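Local coordinates for OBCA, Oxalate Biosynthetic Component A (Burkholderia glumae, PDB 4NNA), which joins a family-specific N-terminal domain to a magnesium-binding TIM-barrel domain within a single polypeptide chain, at residues S397-V402 with E424-Q429; A333-F338 with D364-T369; L225-L230 with Q252-D257; G61-V66 with I184-G189. All blocks are in the same frame, centred on the assembly; numbering follows the deposited sequence.

Contact 3 lies next to the magnesium ion, since His-226 of its first segment is a ligand of the metal. Contact 2, on the outside of the barrel, comes nearest to it without touching: the two centres are 24 Å apart, their nearest atoms about 8 Å, and the side chain of Phe-338 is about 13 Å from the ion. Contact 1 has its centre 30 Å from that of contact 2 and 33 Å from that of contact 3. Contact 4 belongs to a separate small sheet, on the opposite side of the chain's centre from contact 2, with 57 Å between those two centres. In sequence the four close one after another: 4, 3, 2, 1.

Contact 1 (S397-V402 with E424-Q429); sequences SLIARV and ELAIGQ
Leu-398 faces Gln-429 with its backbone carbonyl, whose O is 3.8 Å from Gln-429 CB, while its own side chain packs on Leu-430 one residue further along the second helix. A water joins the two sides by donating both to Leu-398 O, at 3.1 Å, and to Gln-429 OE1, at 2.7 Å. Next comes the apolar part. Ile-399 crosses the aliphatic stem of the glutamine at a slant, CG2 approaching Gln-429 CG at 4.1 Å and CG1 standing 4.2 Å from Gln-429 CB. The tip of the isoleucine, CD1, reaches on toward Ala-426 CB one turn earlier, a loose contact at 4.5 Å. These residues form the turn that leads from strand 393-395 into helix 401-413, and that helix and helix 416-440 follow one another along the chain in the TIM-barrel domain, before barrel strand 444-449. Ala-400 takes the N-cap position of helix 401-413. Its N-H is bonded almost straight to Gln-429 OE1, with N and OE1 3.1 Å apart and an angle of 165° at the hydrogen, although the donor stands tilted from the plane of the amide carbonyl. The glutamine brings its oxygen there by folding at its second torsion (chi2 -70°), which turns the amide back to the loop. OE1 thus accepts from a backbone N-H and from the water, and it also lies against Ala-400 CB, 3.6 Å away. Past the cap, Arg-401 N is bonded to Asp-395 OD2, and the arginine side chain leaves the interface to pair with Glu-405.

Contact 2 (A333-F338 with D364-T369); sequences AQFDHF and DRLLRT
Phe-335 and Arg-365 join two nearly parallel helices on the outside of the barrel, partly buried, in a contact that is apolar on its inner side and charged on its outer side. The segment axes approach to 10.3 Å and cross at 21°. Arg-365 CB sits over the centre of the Phe-335 ring, a CH-pi contact 3.9 Å from CB to the centroid, while Leu-366 CD2 and Thr-369 CG2 meet the ring at its edge, 3.5 Å from CE1 and 3.8 Å from CD1. In the TIM barrel these helices, 328-341 and 363-368, stand in sequence before and after strand 344-349; Leu-366 also packs on Val-347 of that strand and Phe-335 on Leu-311 of strand 308-311. The arginine's bends at chi2 and chi3 together lay one guanidinium face against Phe-335 CB, 3.4 Å from Arg-365 CZ. From there it grips Asp-336 end-on: NH1 at 2.9 Å and NH2 at 3.0 Å both bond to OD1, from the same face of the carboxylate, whose plane is turned 65° from that of the guanidinium. NH2 has a second salt-bridge partner in Asp-332, so two acidic groups of the first helix probably fix its rotation.

Contact 3 (L225-L230 with Q252-D257); sequences LHTRDL and QIVLDD. With MG (magnesium ion), chain B.
Thr-227 holds the tight end of this contact with its hydroxyl. OG1 donates to Gln-252 O, only 2.6 Å away and in the plane of that carbonyl, and accepts from Val-254 N at 2.9 Å. The threonine's chi1 of 49° places OG1 between its own backbone N and carbonyl carbon, and sends CG2 to Asp-257 CB, 3.7 Å away. A nearly straight backbone bond runs alongside, Gln-252 N to Thr-227 O at 3.2 Å. Val-254 wedges in beside these bonds, its CG2 being 3.7 Å from both Thr-227 OG1 and Arg-228 O. The first segment is the C-terminal part of barrel strand 222-229, and the second leads into helix 255-264 with Val-254 as N-cap. As in other TIM barrels, the metal site lies at this end of the strands: His-226 NE2 binds magnesium at 2.2 Å, with His-224, Glu-475 and three waters completing the shell, and its ND1 is bonded to Asn-251 OD1. Further along, the packing gives way to water. One water accepts from Arg-228 N and probably donates to Asp-257 OD2; another lies between that OD2 and Arg-228 O, though at distances so short that its bonding is doubtful. Asp-229 CB and Gln-252 CB touch at 4.0 Å, their polar ends turning instead to Arg-250, with Asp-229 also bonded to Ser-231.

Contact 4 (G61-V66 with I184-G189); sequences GRLLQV and IACAAG
Ile-184 faces Leu-63 in a hydrogen-bonded antiparallel pair: Ile-184 N donates to Leu-63 O and Leu-63 N to Ile-184 O, each at 2.9 Å. The Ile-184 carbonyl also receives a CA-H...O contact from Arg-62, with CA and O 3.3 Å apart. Ala-185 follows, in the non-hydrogen-bonded pair with Arg-62. Its CB lies under one face of the Arg-62 guanidinium, off-centre and 3.7 Å from NH1. The arginine folds over it by a bend at chi2 (-70°), which brings CD to 3.5 Å from Ala-185 N. NH1 bonds back to Gly-61 O at 3.0 Å, and NH2 forms a salt bridge with Glu-179, which helps to fix the guanidinium. At Cys-186 the backbone N reaches the same Gly-61 O, 3.1 Å away, from the opposite face of that carbonyl to Arg-62 NH1. Its thiol meets the neighbouring strand, SG resting 3.4 Å from Leu-63 CB. Beyond it the chains part, and a water accepting from Gly-61 N and donating to Ala-187 O links them. The arrangement is that of a short edge strand in a three-stranded antiparallel sheet, with 62-66 in the middle between 184-185 and 155-159.

Contact 1 (S397-V402 with E424-Q429)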
loop_
_atom_site.group_PDB
_atom_site.type_symbol
_atom_site.label_atom_id
_atom_site.label_comp_id
_atom_site.label_asym_id
_atom_site.label_seq_id
_atom_site.Cartn_x
_atom_site.Cartn_y
_atom_site.Cartn_z
ATOM N N SER A 397 1.285 12.416 -16.961
ATOM C CA SER A 397 1.010 11.031 -16.588
ATOM C C SER A 397 1.240 10.060 -17.742
ATOM O O SER A 397 1.009 10.409 -18.893
ATOM C CB SER A 397 -0.448 10.891 -16.129
ATOM O OG SER A 397 -0.769 11.809 -15.103
ATOM N N LEU A 398 1.659 8.829 -17.434
ATOM C CA LEU A 398 1.824 7.811 -18.476
ATOM C C LEU A 398 0.475 7.425 -19.074
ATOM O O LEU A 398 0.348 7.228 -20.280
ATOM C CB LEU A 398 2.522 6.559 -17.934
ATOM C CG LEU A 398 3.965 6.672 -17.448
ATOM C CD1 LEU A 398 4.479 5.279 -17.100
ATOM C CD2 LEU A 398 4.870 7.339 -18.474
ATOM N N ILE A 399 -0.519 7.270 -18.213
ATOM C CA ILE A 399 -1.889 7.170 -18.665
ATOM C C ILE A 399 -2.441 8.564 -18.411
ATOM O O ILE A 399 -2.646 8.948 -17.255
ATOM C CB ILE A 399 -2.648 6.115 -17.852
ATOM C CG1 ILE A 399 -1.997 4.738 -18.042
ATOM C CG2 ILE A 399 -4.143 6.087 -18.219
ATOM C CD1 ILE A 399 -2.627 3.641 -17.184
ATOM N N ALA A 400 -2.625 9.330 -19.486
ATOM C CA ALA A 400 -3.096 10.714 -19.393
ATOM C C ALA A 400 -4.270 10.775 -18.440
ATOM O O ALA A 400 -5.140 9.894 -18.461
ATOM C CB ALA A 400 -3.483 11.260 -20.774
ATOM N N ARG A 401 -4.277 11.788 -17.582
ATOM C CA ARG A 401 -5.281 11.855 -16.528
ATOM C C ARG A 401 -6.720 11.703 -17.030
ATOM O O ARG A 401 -7.517 11.000 -16.406
ATOM C CB ARG A 401 -5.134 13.138 -15.709
ATOM C CG ARG A 401 -6.138 13.215 -14.567
ATOM C CD ARG A 401 -6.041 14.531 -13.829
ATOM N NE ARG A 401 -7.186 14.749 -12.949
ATOM C CZ ARG A 401 -7.356 15.850 -12.219
ATOM N NH1 ARG A 401 -8.427 15.984 -11.444
ATOM N NH2 ARG A 401 -6.448 16.821 -12.266
ATOM N N VAL A 402 -7.054 12.346 -18.147
ATOM C CA VAL A 402 -8.412 12.219 -18.691
ATOM C C VAL A 402 -8.745 10.777 -19.047
ATOM O O VAL A 402 -9.868 10.316 -18.812
ATOM C CB VAL A 402 -8.666 13.142 -19.905
ATOM C CG1 VAL A 402 -8.613 14.580 -19.472
ATOM C CG2 VAL A 402 -7.665 12.881 -21.029
ATOM N N GLU A 424 -8.246 -1.925 -22.991
ATOM C CA GLU A 424 -7.881 -1.325 -24.267
ATOM C C GLU A 424 -7.293 0.062 -24.072
ATOM O O GLU A 424 -6.242 0.373 -24.630
ATOM C CB GLU A 424 -9.084 -1.259 -25.211
ATOM C CG GLU A 424 -9.418 -2.571 -25.894
ATOM C CD GLU A 424 -10.516 -2.406 -26.931
ATOM O OE1 GLU A 424 -11.649 -2.039 -26.550
ATOM O OE2 GLU A 424 -10.240 -2.630 -28.130
ATOM N N LEU A 425 -7.968 0.888 -23.278
ATOM C CA LEU A 425 -7.481 2.241 -22.985
ATOM C C LEU A 425 -6.115 2.258 -22.302
ATOM O O LEU A 425 -5.242 3.043 -22.678
ATOM C CB LEU A 425 -8.501 3.021 -22.147
ATOM C CG LEU A 425 -9.805 3.383 -22.862
ATOM C CD1 LEU A 425 -10.683 4.247 -21.981
ATOM C CD2 LEU A 425 -9.524 4.082 -24.174
ATOM N N ALA A 426 -5.923 1.394 -21.307
ATOM C CA ALA A 426 -4.651 1.345 -20.587
ATOM C C ALA A 426 -3.525 0.907 -21.516
ATOM O O ALA A 426 -2.466 1.536 -21.574
ATOM C CB ALA A 426 -4.747 0.407 -19.395
ATOM N N ILE A 427 -3.760 -0.190 -22.221
ATOM C CA ILE A 427 -2.816 -0.691 -23.200
ATOM C C ILE A 427 -2.513 0.390 -24.242
ATOM O O ILE A 427 -1.352 0.624 -24.582
ATOM C CB ILE A 427 -3.349 -1.964 -23.872
ATOM C CG1 ILE A 427 -3.250 -3.144 -22.901
ATOM C CG2 ILE A 427 -2.597 -2.265 -25.166
ATOM C CD1 ILE A 427 -3.721 -4.478 -23.476
ATOM N N GLY A 428 -3.555 1.061 -24.721
ATOM C CA GLY A 428 -3.390 2.095 -25.732
ATOM C C GLY A 428 -2.463 3.216 -25.306
ATOM O O GLY A 428 -1.666 3.720 -26.112
ATOM N N GLN A 429 -2.563 3.610 -24.035
ATOM C CA GLN A 429 -1.721 4.672 -23.494
ATOM C C GLN A 429 -0.286 4.201 -23.251
ATOM O O GLN A 429 0.657 4.962 -23.421
ATOM C CB GLN A 429 -2.304 5.179 -22.172
ATOM C CG GLN A 429 -3.566 6.012 -22.325
ATOM C CD GLN A 429 -3.279 7.359 -22.950
ATOM O OE1 GLN A 429 -2.573 8.184 -22.366
ATOM N NE2 GLN A 429 -3.813 7.588 -24.148
HETATM O O HOH W 1 -0.097 9.279 -22.525
#

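Contact 2 (A333-F338 with D364-T369)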
loop_
_atom_site.group_PDB
_atom_site.type_symbol
_atom_site.label_atom_id
_atom_site.label_comp_id
_atom_site.label_asym_id
_atom_site.label_seq_id
_atom_site.Cartn_x
_atom_site.Cartn_y
_atom_site.Cartn_z
ATOM N N ALA A 333 25.812 11.799 -9.476
ATOM C CA ALA A 333 26.397 11.192 -8.288
ATOM C C ALA A 333 25.776 9.815 -8.011
ATOM O O ALA A 333 26.490 8.884 -7.639
ATOM C CB ALA A 333 26.229 12.116 -7.094
ATOM N N GLN A 334 24.456 9.691 -8.189
ATOM C CA GLN A 334 23.789 8.394 -8.044
ATOM C C GLN A 334 24.373 7.366 -9.009
ATOM O O GLN A 334 24.774 6.292 -8.583
ATOM C CB GLN A 334 22.270 8.500 -8.261
ATOM C CG GLN A 334 21.490 9.225 -7.173
ATOM C CD GLN A 334 21.585 8.563 -5.798
ATOM O OE1 GLN A 334 22.556 8.765 -5.065
ATOM N NE2 GLN A 334 20.565 7.782 -5.438
ATOM N N PHE A 335 24.423 7.692 -10.302
ATOM C CA PHE A 335 25.011 6.780 -11.289
ATOM C C PHE A 335 26.449 6.363 -10.955
ATOM O O PHE A 335 26.768 5.180 -11.008
ATOM C CB PHE A 335 24.953 7.381 -12.700
ATOM C CG PHE A 335 23.627 7.192 -13.388
ATOM C CD1 PHE A 335 23.275 5.952 -13.904
ATOM C CD2 PHE A 335 22.738 8.252 -13.529
ATOM C CE1 PHE A 335 22.061 5.765 -14.539
ATOM C CE2 PHE A 335 21.516 8.072 -14.167
ATOM C CZ PHE A 335 21.179 6.830 -14.668
ATOM N N ASP A 336 27.311 7.329 -10.633
ATOM C CA ASP A 336 28.675 7.023 -10.182
ATOM C C ASP A 336 28.651 6.019 -9.019
ATOM O O ASP A 336 29.358 5.014 -9.031
ATOM C CB ASP A 336 29.412 8.295 -9.720
ATOM C CG ASP A 336 29.996 9.107 -10.877
ATOM O OD1 ASP A 336 29.918 8.648 -12.034
ATOM O OD2 ASP A 336 30.556 10.207 -10.626
ATOM N N HIS A 337 27.825 6.295 -8.016
ATOM C CA HIS A 337 27.745 5.414 -6.855
ATOM C C HIS A 337 27.244 4.001 -7.194
ATOM O O HIS A 337 27.886 3.015 -6.821
ATOM C CB HIS A 337 26.878 6.033 -5.773
ATOM C CG HIS A 337 26.836 5.235 -4.511
ATOM N ND1 HIS A 337 27.794 5.351 -3.526
ATOM C CD2 HIS A 337 25.957 4.299 -4.076
ATOM C CE1 HIS A 337 27.500 4.529 -2.534
ATOM N NE2 HIS A 337 26.390 3.883 -2.840
ATOM N N PHE A 338 26.120 3.905 -7.906
ATOM C CA PHE A 338 25.565 2.602 -8.297
ATOM C C PHE A 338 26.621 1.767 -9.026
ATOM O O PHE A 338 26.797 0.573 -8.758
ATOM C CB PHE A 338 24.358 2.773 -9.223
ATOM C CG PHE A 338 23.066 3.145 -8.524
ATOM C CD1 PHE A 338 23.001 4.230 -7.669
ATOM C CD2 PHE A 338 21.903 2.423 -8.766
ATOM C CE1 PHE A 338 21.811 4.589 -7.058
ATOM C CE2 PHE A 338 20.701 2.784 -8.163
ATOM C CZ PHE A 338 20.657 3.867 -7.308
ATOM N N ASP A 364 23.208 6.296 -22.207
ATOM C CA ASP A 364 24.509 5.668 -22.052
ATOM C C ASP A 364 24.883 5.469 -20.576
ATOM O O ASP A 364 25.545 4.505 -20.233
ATOM C CB ASP A 364 25.582 6.478 -22.787
ATOM C CG ASP A 364 25.358 6.523 -24.298
ATOM O OD1 ASP A 364 24.664 5.637 -24.849
ATOM O OD2 ASP A 364 25.887 7.463 -24.937
ATOM N N ARG A 365 24.462 6.376 -19.698
ATOM C CA ARG A 365 24.703 6.170 -18.261
ATOM C C ARG A 365 23.970 4.917 -17.740
ATOM O O ARG A 365 24.518 4.155 -16.938
ATOM C CB ARG A 365 24.335 7.414 -17.443
ATOM C CG ARG A 365 25.415 8.520 -17.463
ATOM C CD ARG A 365 26.629 8.166 -16.582
ATOM N NE ARG A 365 26.773 9.113 -15.479
ATOM C CZ ARG A 365 27.530 8.915 -14.401
ATOM N NH1 ARG A 365 28.244 7.797 -14.248
ATOM N NH2 ARG A 365 27.575 9.843 -13.464
ATOM N N LEU A 366 22.745 4.693 -18.215
ATOM C CA LEU A 366 21.974 3.498 -17.835
ATOM C C LEU A 366 22.592 2.208 -18.363
ATOM O O LEU A 366 22.544 1.175 -17.699
ATOM C CB LEU A 366 20.524 3.612 -18.307
ATOM C CG LEU A 366 19.693 4.581 -17.458
ATOM C CD1 LEU A 366 18.393 4.950 -18.146
ATOM C CD2 LEU A 366 19.431 4.006 -16.077
ATOM N N LEU A 367 23.164 2.266 -19.559
ATOM C CA LEU A 367 23.882 1.116 -20.098
ATOM C C LEU A 367 25.130 0.805 -19.269
ATOM O O LEU A 367 25.475 -0.363 -19.067
ATOM C CB LEU A 367 24.246 1.353 -21.566
ATOM C CG LEU A 367 23.046 1.431 -22.514
ATOM C CD1 LEU A 367 23.479 1.833 -23.908
ATOM C CD2 LEU A 367 22.307 0.097 -22.558
ATOM N N ARG A 368 25.801 1.850 -18.786
ATOM C CA ARG A 368 27.009 1.673 -17.971
ATOM C C ARG A 368 26.760 0.935 -16.654
ATOM O O ARG A 368 27.631 0.219 -16.171
ATOM C CB ARG A 368 27.692 3.023 -17.701
ATOM C CG ARG A 368 28.594 3.497 -18.838
ATOM C CD ARG A 368 29.085 4.931 -18.628
ATOM N NE ARG A 368 29.897 5.088 -17.424
ATOM C CZ ARG A 368 30.255 6.269 -16.920
ATOM N NH1 ARG A 368 29.875 7.395 -17.514
ATOM N NH2 ARG A 368 30.999 6.332 -15.821
ATOM N N THR A 369 25.577 1.108 -16.074
ATOM C CA THR A 369 25.262 0.447 -14.814
ATOM C C THR A 369 24.845 -1.022 -15.004
ATOM O O THR A 369 24.575 -1.737 -14.033
ATOM C CB THR A 369 24.205 1.237 -13.987
ATOM O OG1 THR A 369 23.090 1.591 -14.814
ATOM C CG2 THR A 369 24.812 2.520 -13.400
#

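Contact 3 (L225-L230 with Q252-D257)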
loop_
_atom_site.group_PDB
_atom_site.type_symbol
_atom_site.label_atom_id
_atom_site.label_comp_id
_atom_site.label_asym_id
_atom_site.label_seq_id
_atom_site.Cartn_x
_atom_site.Cartn_y
_atom_site.Cartn_z
ATOM N N LEU A 225 11.846 -2.447 -1.117
ATOM C CA LEU A 225 11.737 -2.076 0.294
ATOM C C LEU A 225 11.735 -0.570 0.576
ATOM O O LEU A 225 12.399 0.211 -0.110
ATOM C CB LEU A 225 12.894 -2.699 1.077
ATOM C CG LEU A 225 13.003 -4.215 1.058
ATOM C CD1 LEU A 225 14.220 -4.643 1.871
ATOM C CD2 LEU A 225 11.735 -4.835 1.617
ATOM N N HIS A 226 10.979 -0.189 1.603
ATOM C CA HIS A 226 11.072 1.128 2.228
ATOM C C HIS A 226 11.306 0.850 3.709
ATOM O O HIS A 226 11.029 -0.254 4.177
ATOM C CB HIS A 226 9.754 1.902 2.100
ATOM C CG HIS A 226 9.487 2.456 0.735
ATOM N ND1 HIS A 226 9.307 3.804 0.501
ATOM C CD2 HIS A 226 9.354 1.848 -0.471
ATOM C CE1 HIS A 226 9.089 4.005 -0.785
ATOM N NE2 HIS A 226 9.110 2.833 -1.397
ATOM N N THR A 227 11.799 1.851 4.434
ATOM C CA THR A 227 11.776 1.842 5.889
ATOM C C THR A 227 10.962 3.024 6.398
ATOM O O THR A 227 10.645 3.942 5.630
ATOM C CB THR A 227 13.188 1.892 6.488
ATOM O OG1 THR A 227 13.931 2.942 5.857
ATOM C CG2 THR A 227 13.891 0.559 6.263
ATOM N N ARG A 228 10.623 2.989 7.688
ATOM C CA ARG A 228 9.781 4.012 8.305
ATOM C C ARG A 228 10.381 4.501 9.627
ATOM O O ARG A 228 10.991 3.734 10.370
ATOM C CB ARG A 228 8.377 3.459 8.566
ATOM C CG ARG A 228 7.664 2.935 7.336
ATOM C CD ARG A 228 7.385 4.049 6.307
ATOM N NE ARG A 228 6.438 3.589 5.292
ATOM C CZ ARG A 228 5.114 3.645 5.436
ATOM N NH1 ARG A 228 4.572 4.154 6.544
ATOM N NH2 ARG A 228 4.323 3.194 4.474
ATOM N N ASP A 229 10.209 5.783 9.917
ATOM C CA ASP A 229 10.741 6.349 11.154
ATOM C C ASP A 229 9.632 6.356 12.197
ATOM O O ASP A 229 8.629 7.050 12.038
ATOM C CB ASP A 229 11.282 7.758 10.885
ATOM C CG ASP A 229 11.619 8.532 12.157
ATOM O OD1 ASP A 229 11.812 7.919 13.220
ATOM O OD2 ASP A 229 11.712 9.774 12.068
ATOM N N LEU A 230 9.803 5.557 13.246
ATOM C CA LEU A 230 8.778 5.431 14.280
ATOM C C LEU A 230 9.177 6.166 15.551
ATOM O O LEU A 230 8.607 5.921 16.613
ATOM C CB LEU A 230 8.524 3.962 14.618
ATOM C CG LEU A 230 8.314 2.966 13.479
ATOM C CD1 LEU A 230 7.911 1.601 14.035
ATOM C CD2 LEU A 230 7.273 3.463 12.512
ATOM N N GLN A 252 11.016 7.125 5.491
ATOM C CA GLN A 252 12.353 7.654 5.696
ATOM C C GLN A 252 13.356 6.554 5.420
ATOM O O GLN A 252 13.094 5.379 5.705
ATOM C CB GLN A 252 12.494 8.155 7.140
ATOM C CG GLN A 252 13.866 8.702 7.499
ATOM C CD GLN A 252 14.211 9.935 6.695
ATOM O OE1 GLN A 252 13.650 11.009 6.919
ATOM N NE2 GLN A 252 15.117 9.782 5.734
ATOM N N ILE A 253 14.497 6.922 4.849
ATOM C CA ILE A 253 15.587 5.974 4.699
ATOM C C ILE A 253 16.270 5.867 6.050
ATOM O O ILE A 253 16.940 6.800 6.486
ATOM C CB ILE A 253 16.594 6.433 3.628
ATOM C CG1 ILE A 253 15.902 6.528 2.264
ATOM C CG2 ILE A 253 17.798 5.488 3.580
ATOM C CD1 ILE A 253 16.673 7.355 1.241
ATOM N N VAL A 254 16.091 4.730 6.714
ATOM C CA VAL A 254 16.585 4.553 8.077
ATOM C C VAL A 254 17.752 3.590 8.035
ATOM O O VAL A 254 17.558 2.378 7.859
ATOM C CB VAL A 254 15.494 3.985 9.006
ATOM C CG1 VAL A 254 16.044 3.813 10.435
ATOM C CG2 VAL A 254 14.271 4.889 9.002
ATOM N N LEU A 255 18.964 4.121 8.190
ATOM C CA LEU A 255 20.167 3.326 7.951
ATOM C C LEU A 255 20.302 2.129 8.904
ATOM O O LEU A 255 20.722 1.030 8.490
ATOM C CB LEU A 255 21.423 4.215 7.977
ATOM C CG LEU A 255 21.500 5.318 6.909
ATOM C CD1 LEU A 255 22.871 5.997 6.919
ATOM C CD2 LEU A 255 21.155 4.793 5.492
ATOM N N ASP A 256 19.919 2.327 10.165
ATOM C CA ASP A 256 20.019 1.260 11.157
ATOM C C ASP A 256 19.008 0.156 10.872
ATOM O O ASP A 256 19.232 -1.017 11.204
ATOM C CB ASP A 256 19.806 1.807 12.576
ATOM C CG ASP A 256 21.013 2.566 13.096
ATOM O OD1 ASP A 256 22.136 2.334 12.600
ATOM O OD2 ASP A 256 20.839 3.389 14.012
ATOM N N ASP A 257 17.892 0.521 10.260
ATOM C CA ASP A 257 16.902 -0.482 9.909
ATOM C C ASP A 257 17.411 -1.382 8.785
ATOM O O ASP A 257 17.248 -2.598 8.849
ATOM C CB ASP A 257 15.562 0.164 9.555
ATOM C CG ASP A 257 14.764 0.562 10.787
ATOM O OD1 ASP A 257 15.311 0.436 11.909
ATOM O OD2 ASP A 257 13.599 1.008 10.633
HETATM MG MG MG B . 8.664 2.530 -3.534
HETATM O O HOH W 2 12.205 4.474 2.760
HETATM O O HOH W 3 11.349 0.530 9.051
HETATM O O HOH W 4 12.600 2.787 12.045
HETATM O O HOH W 5 10.491 3.949 -4.620
HETATM O O HOH W 6 7.536 4.579 -3.377
HETATM O O HOH W 7 8.315 2.674 -5.604
#

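Contact 4 (G61-V66 with I184-G189)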
loop_
_atom_site.group_PDB
_atom_site.type_symbol
_atom_site.label_atom_id
_atom_site.label_comp_id
_atom_site.label_asym_id
_atom_site.label_seq_id
_atom_site.Cartn_x
_atom_site.Cartn_y
_atom_site.Cartn_z
ATOM N N GLY A 61 -23.365 6.114 15.312
ATOM C CA GLY A 61 -22.495 4.984 15.019
ATOM C C GLY A 61 -22.833 3.744 15.830
ATOM O O GLY A 61 -23.711 3.789 16.691
ATOM N N ARG A 62 -22.155 2.634 15.546
ATOM C CA ARG A 62 -22.287 1.430 16.372
ATOM C C ARG A 62 -20.925 0.909 16.813
ATOM O O ARG A 62 -19.974 0.871 16.025
ATOM C CB ARG A 62 -23.054 0.318 15.650
ATOM C CG ARG A 62 -24.514 0.640 15.346
ATOM C CD ARG A 62 -25.354 0.691 16.612
ATOM N NE ARG A 62 -26.765 0.919 16.315
ATOM C CZ ARG A 62 -27.289 2.103 16.005
ATOM N NH1 ARG A 62 -26.529 3.192 15.936
ATOM N NH2 ARG A 62 -28.589 2.199 15.757
ATOM N N LEU A 63 -20.847 0.496 18.074
ATOM C CA LEU A 63 -19.603 0.003 18.646
ATOM C C LEU A 63 -19.779 -1.403 19.203
ATOM O O LEU A 63 -20.679 -1.663 20.019
ATOM C CB LEU A 63 -19.119 0.939 19.759
ATOM C CG LEU A 63 -17.937 0.479 20.616
ATOM C CD1 LEU A 63 -16.676 0.307 19.755
ATOM C CD2 LEU A 63 -17.698 1.467 21.764
ATOM N N LEU A 64 -18.920 -2.309 18.750
ATOM C CA LEU A 64 -18.872 -3.659 19.293
ATOM C C LEU A 64 -17.592 -3.761 20.115
ATOM O O LEU A 64 -16.500 -3.565 19.580
ATOM C CB LEU A 64 -18.863 -4.683 18.156
ATOM C CG LEU A 64 -18.617 -6.154 18.507
ATOM C CD1 LEU A 64 -19.677 -6.638 19.473
ATOM C CD2 LEU A 64 -18.587 -7.032 17.250
ATOM N N GLN A 65 -17.723 -4.037 21.410
ATOM C CA GLN A 65 -16.551 -4.143 22.285
ATOM C C GLN A 65 -16.631 -5.358 23.196
ATOM O O GLN A 65 -17.691 -5.677 23.754
ATOM C CB GLN A 65 -16.333 -2.865 23.112
ATOM C CG GLN A 65 -17.369 -2.630 24.211
ATOM C CD GLN A 65 -17.161 -1.309 24.945
ATOM O OE1 GLN A 65 -16.219 -1.161 25.719
ATOM N NE2 GLN A 65 -18.048 -0.347 24.706
ATOM N N VAL A 66 -15.506 -6.056 23.308
ATOM C CA VAL A 66 -15.396 -7.244 24.137
ATOM C C VAL A 66 -14.075 -7.152 24.878
ATOM O O VAL A 66 -13.047 -6.877 24.257
ATOM C CB VAL A 66 -15.386 -8.544 23.294
ATOM C CG1 VAL A 66 -15.381 -9.775 24.201
ATOM C CG2 VAL A 66 -16.573 -8.590 22.351
ATOM N N ILE A 184 -23.568 -1.549 19.644
ATOM C CA ILE A 184 -24.317 -0.592 20.468
ATOM C C ILE A 184 -24.216 0.862 19.972
ATOM O O ILE A 184 -23.145 1.316 19.565
ATOM C CB ILE A 184 -23.892 -0.733 21.953
ATOM C CG1 ILE A 184 -24.377 -2.077 22.503
ATOM C CG2 ILE A 184 -24.430 0.403 22.819
ATOM C CD1 ILE A 184 -23.465 -2.648 23.572
ATOM N N ALA A 185 -25.343 1.579 19.988
ATOM C CA ALA A 185 -25.401 2.963 19.516
ATOM C C ALA A 185 -24.441 3.870 20.291
ATOM O O ALA A 185 -24.305 3.734 21.510
ATOM C CB ALA A 185 -26.827 3.495 19.613
ATOM N N CYS A 186 -23.792 4.795 19.581
ATOM C CA CYS A 186 -22.806 5.690 20.188
ATOM C C CYS A 186 -23.212 7.152 20.051
ATOM O O CYS A 186 -23.987 7.516 19.165
ATOM C CB CYS A 186 -21.445 5.525 19.508
ATOM S SG CYS A 186 -20.748 3.876 19.620
ATOM N N ALA A 187 -22.656 7.991 20.916
ATOM C CA ALA A 187 -22.781 9.438 20.771
ATOM C C ALA A 187 -21.727 9.963 19.792
ATOM O O ALA A 187 -21.032 9.187 19.130
ATOM C CB ALA A 187 -22.632 10.112 22.124
ATOM N N ALA A 188 -21.597 11.282 19.703
ATOM C CA ALA A 188 -20.571 11.871 18.843
ATOM C C ALA A 188 -19.175 11.632 19.399
ATOM O O ALA A 188 -19.005 11.353 20.587
ATOM C CB ALA A 188 -20.809 13.363 18.651
ATOM N N GLY A 189 -18.173 11.753 18.538
ATOM C CA GLY A 189 -16.799 11.555 18.966
ATOM C C GLY A 189 -15.827 11.512 17.803
ATOM O O GLY A 189 -16.007 12.210 16.802
HETATM O O HOH W 8 -21.258 8.047 16.587
#